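Local coordinates for probable histone-lysine N-methyltransferase, H3 lysine-9 specific SUVH9 (Arabidopsis thaliana, PDB 4NJ5), which acts in gene silencing, probably binding methylated DNA and recruiting RNA polymerase V to chromatin, while lacking histone methyltransferase activity of its own, at residues L410-A414 and V445-V451. Residues are numbered along the deposited sequence; the frame is centred on the assembly and turned at random.
Sequences LVYPA and VDFAMDV
A single antiparallel bridge in the SET domain pairs Val411, in the loop that follows helix 397-405, with Met449 of strand 448-450, whose Ala448 and Asp450 form backbone hydrogen bonds with Leu395 and Val393 of strand 393-395. Two reciprocal hydrogen bonds define it as a hydrogen-bonded pair: Val411 N to Met449 O and Met449 N to Val411 O, both 2.8 Å, with each donor in the plane of the carbonyl it meets. Beyond the bridge a water continues the link, accepting from Ala414 N and donating to Phe447 O at 2.8 Å.

Side chains pack on two sides of this backbone pairing. On one, Ala448 CB lies 3.6 Å from Tyr412 CE1, an off-centre CH-pi contact, and 3.9 Å from Leu410 CD2; Ala400 of helix 397-405 touches both Leu410 and Ala448. An alanine at Leu410 lacks CG and both methyls, which would probably leave a gap beside Ala448 CB and Ala400. On the other side, Pro413 CG sits over one face of the Phe447 ring, 4.2 Å from its centroid and 22° off the normal. Phe447 CG stands between its backbone N and carbonyl carbon (chi1 75°), which brings the ring, on a CB that points away, back against Pro413. Pro413 has no amide hydrogen to give Phe447 O, and the chain turns into a 3-10 segment there, consistent with pairing that stops at one bridge; water and CH-pi packing take over.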
ATOM      1  N   LEU A 410     -29.326   8.585   3.709  1.00 34.86           N
ATOM      2  CA  LEU A 410     -28.280   8.912   4.676  1.00 31.73           C
ATOM      3  C   LEU A 410     -27.218   7.820   4.774  1.00 30.80           C
ATOM      4  O   LEU A 410     -27.507   6.639   4.581  1.00 30.42           O
ATOM      5  CB  LEU A 410     -28.897   9.147   6.056  1.00 31.10           C
ATOM      6  CG  LEU A 410     -29.167  10.583   6.510  1.00 34.97           C
ATOM      7  CD1 LEU A 410     -29.584  11.471   5.351  1.00 35.53           C
ATOM      8  CD2 LEU A 410     -30.238  10.585   7.591  1.00 36.57           C
ATOM      9  N   VAL A 411     -25.990   8.221   5.087  1.00 24.80           N
ATOM     10  CA  VAL A 411     -24.905   7.269   5.292  1.00 23.92           C
ATOM     11  C   VAL A 411     -24.748   6.936   6.772  1.00 23.84           C
ATOM     12  O   VAL A 411     -24.687   7.827   7.619  1.00 23.65           O
ATOM     13  CB  VAL A 411     -23.569   7.807   4.752  1.00 23.90           C
ATOM     14  CG1 VAL A 411     -22.443   6.829   5.054  1.00 21.86           C
ATOM     15  CG2 VAL A 411     -23.671   8.060   3.260  1.00 26.63           C
ATOM     16  N   TYR A 412     -24.693   5.646   7.077  1.00 27.87           N
ATOM     17  CA  TYR A 412     -24.526   5.193   8.450  1.00 29.36           C
ATOM     18  C   TYR A 412     -23.169   4.519   8.604  1.00 30.64           C
ATOM     19  O   TYR A 412     -23.003   3.358   8.231  1.00 34.63           O
ATOM     20  CB  TYR A 412     -25.654   4.234   8.840  1.00 27.68           C
ATOM     21  CG  TYR A 412     -27.021   4.886   8.866  1.00 31.18           C
ATOM     22  CD1 TYR A 412     -27.563   5.358  10.054  1.00 35.42           C
ATOM     23  CD2 TYR A 412     -27.765   5.036   7.701  1.00 28.90           C
ATOM     24  CE1 TYR A 412     -28.812   5.958  10.083  1.00 35.37           C
ATOM     25  CE2 TYR A 412     -29.012   5.635   7.719  1.00 29.16           C
ATOM     26  CZ  TYR A 412     -29.530   6.094   8.913  1.00 33.63           C
ATOM     27  OH  TYR A 412     -30.770   6.693   8.936  1.00 36.07           O
ATOM     28  N   PRO A 413     -22.191   5.258   9.150  1.00 29.03           N
ATOM     29  CA  PRO A 413     -20.808   4.794   9.301  1.00 26.50           C
ATOM     30  C   PRO A 413     -20.704   3.483  10.072  1.00 27.28           C
ATOM     31  O   PRO A 413     -19.757   2.727   9.856  1.00 29.56           O
ATOM     32  CB  PRO A 413     -20.134   5.932  10.079  1.00 25.53           C
ATOM     33  CG  PRO A 413     -21.251   6.730  10.664  1.00 28.27           C
ATOM     34  CD  PRO A 413     -22.377   6.612   9.696  1.00 27.19           C
ATOM     35  N   ALA A 414     -21.669   3.211  10.944  1.00 22.76           N
ATOM     36  CA  ALA A 414     -21.690   1.954  11.682  1.00 28.63           C
ATOM     37  C   ALA A 414     -21.753   0.745  10.751  1.00 28.34           C
ATOM     38  O   ALA A 414     -21.355  -0.356  11.128  1.00 28.32           O
ATOM     39  CB  ALA A 414     -22.858   1.926  12.648  1.00 24.81           C
ATOM     40  N   VAL A 445     -21.413   2.947  17.143  1.00 27.85           N
ATOM     41  CA  VAL A 445     -21.783   4.262  16.644  1.00 29.08           C
ATOM     42  C   VAL A 445     -23.180   4.166  16.029  1.00 32.65           C
ATOM     43  O   VAL A 445     -23.498   3.174  15.377  1.00 35.64           O
ATOM     44  CB  VAL A 445     -20.747   4.740  15.607  1.00 44.83           C
ATOM     45  CG1 VAL A 445     -21.322   5.800  14.690  1.00 48.23           C
ATOM     46  CG2 VAL A 445     -19.480   5.238  16.306  1.00 46.19           C
ATOM     47  N   ASP A 446     -24.028   5.168  16.259  1.00 49.35           N
ATOM     48  CA  ASP A 446     -25.391   5.131  15.726  1.00 54.77           C
ATOM     49  C   ASP A 446     -25.824   6.390  14.978  1.00 51.03           C
ATOM     50  O   ASP A 446     -26.963   6.471  14.516  1.00 55.82           O
ATOM     51  CB  ASP A 446     -26.413   4.788  16.818  1.00 69.43           C
ATOM     52  CG  ASP A 446     -26.382   5.756  17.996  1.00 77.37           C
ATOM     53  OD1 ASP A 446     -26.002   6.929  17.821  1.00 78.95           O
ATOM     54  OD2 ASP A 446     -26.754   5.330  19.109  1.00 81.50           O
ATOM     55  N   PHE A 447     -24.931   7.367  14.851  1.00 34.15           N
ATOM     56  CA  PHE A 447     -25.305   8.603  14.166  1.00 31.06           C
ATOM     57  C   PHE A 447     -25.303   8.456  12.645  1.00 31.32           C
ATOM     58  O   PHE A 447     -24.734   7.514  12.095  1.00 33.52           O
ATOM     59  CB  PHE A 447     -24.436   9.790  14.612  1.00 24.81           C
ATOM     60  CG  PHE A 447     -23.043   9.788  14.042  1.00 23.39           C
ATOM     61  CD1 PHE A 447     -21.992   9.220  14.744  1.00 22.82           C
ATOM     62  CD2 PHE A 447     -22.775  10.393  12.821  1.00 22.77           C
ATOM     63  CE1 PHE A 447     -20.711   9.234  14.230  1.00 23.87           C
ATOM     64  CE2 PHE A 447     -21.497  10.405  12.302  1.00 21.62           C
ATOM     65  CZ  PHE A 447     -20.465   9.826  13.006  1.00 25.52           C
ATOM     66  N   ALA A 448     -25.949   9.397  11.970  1.00 28.05           N
ATOM     67  CA  ALA A 448     -26.042   9.354  10.520  1.00 28.59           C
ATOM     68  C   ALA A 448     -25.338  10.550   9.909  1.00 27.76           C
ATOM     69  O   ALA A 448     -25.137  11.567  10.565  1.00 32.14           O
ATOM     70  CB  ALA A 448     -27.497   9.312  10.080  1.00 26.52           C
ATOM     71  N   MET A 449     -24.965  10.417   8.643  1.00 24.06           N
ATOM     72  CA  MET A 449     -24.284  11.480   7.930  1.00 23.14           C
ATOM     73  C   MET A 449     -25.010  11.793   6.637  1.00 27.81           C
ATOM     74  O   MET A 449     -25.421  10.890   5.904  1.00 29.27           O
ATOM     75  CB  MET A 449     -22.846  11.073   7.610  1.00 21.91           C
ATOM     76  CG  MET A 449     -22.036  10.676   8.822  1.00 30.14           C
ATOM     77  SD  MET A 449     -20.340  10.240   8.406  1.00 43.47           S
ATOM     78  CE  MET A 449     -19.744  11.795   7.761  1.00 19.77           C
ATOM     79  N   ASP A 450     -25.169  13.078   6.361  1.00 24.02           N
ATOM     80  CA  ASP A 450     -25.655  13.511   5.066  1.00 24.54           C
ATOM     81  C   ASP A 450     -24.451  13.956   4.243  1.00 23.65           C
ATOM     82  O   ASP A 450     -23.626  14.742   4.715  1.00 23.14           O
ATOM     83  CB  ASP A 450     -26.654  14.656   5.223  1.00 28.99           C
ATOM     84  CG  ASP A 450     -27.313  15.034   3.915  1.00 31.34           C
ATOM     85  OD1 ASP A 450     -28.504  14.707   3.729  1.00 33.81           O
ATOM     86  OD2 ASP A 450     -26.639  15.651   3.068  1.00 34.63           O
ATOM     87  N   VAL A 451     -24.347  13.435   3.023  1.00 23.60           N
ATOM     88  CA  VAL A 451     -23.275  13.816   2.111  1.00 22.98           C
ATOM     89  C   VAL A 451     -23.831  14.264   0.764  1.00 23.81           C
ATOM     90  O   VAL A 451     -23.158  14.165  -0.260  1.00 24.03           O
ATOM     91  CB  VAL A 451     -22.271  12.660   1.889  1.00 23.69           C
ATOM     92  CG1 VAL A 451     -21.504  12.364   3.169  1.00 21.23           C
ATOM     93  CG2 VAL A 451     -22.986  11.413   1.384  1.00 22.54           C
TER
HETATM   94  O   HOH W   1     -24.203   4.787  11.765  1.00 41.45           O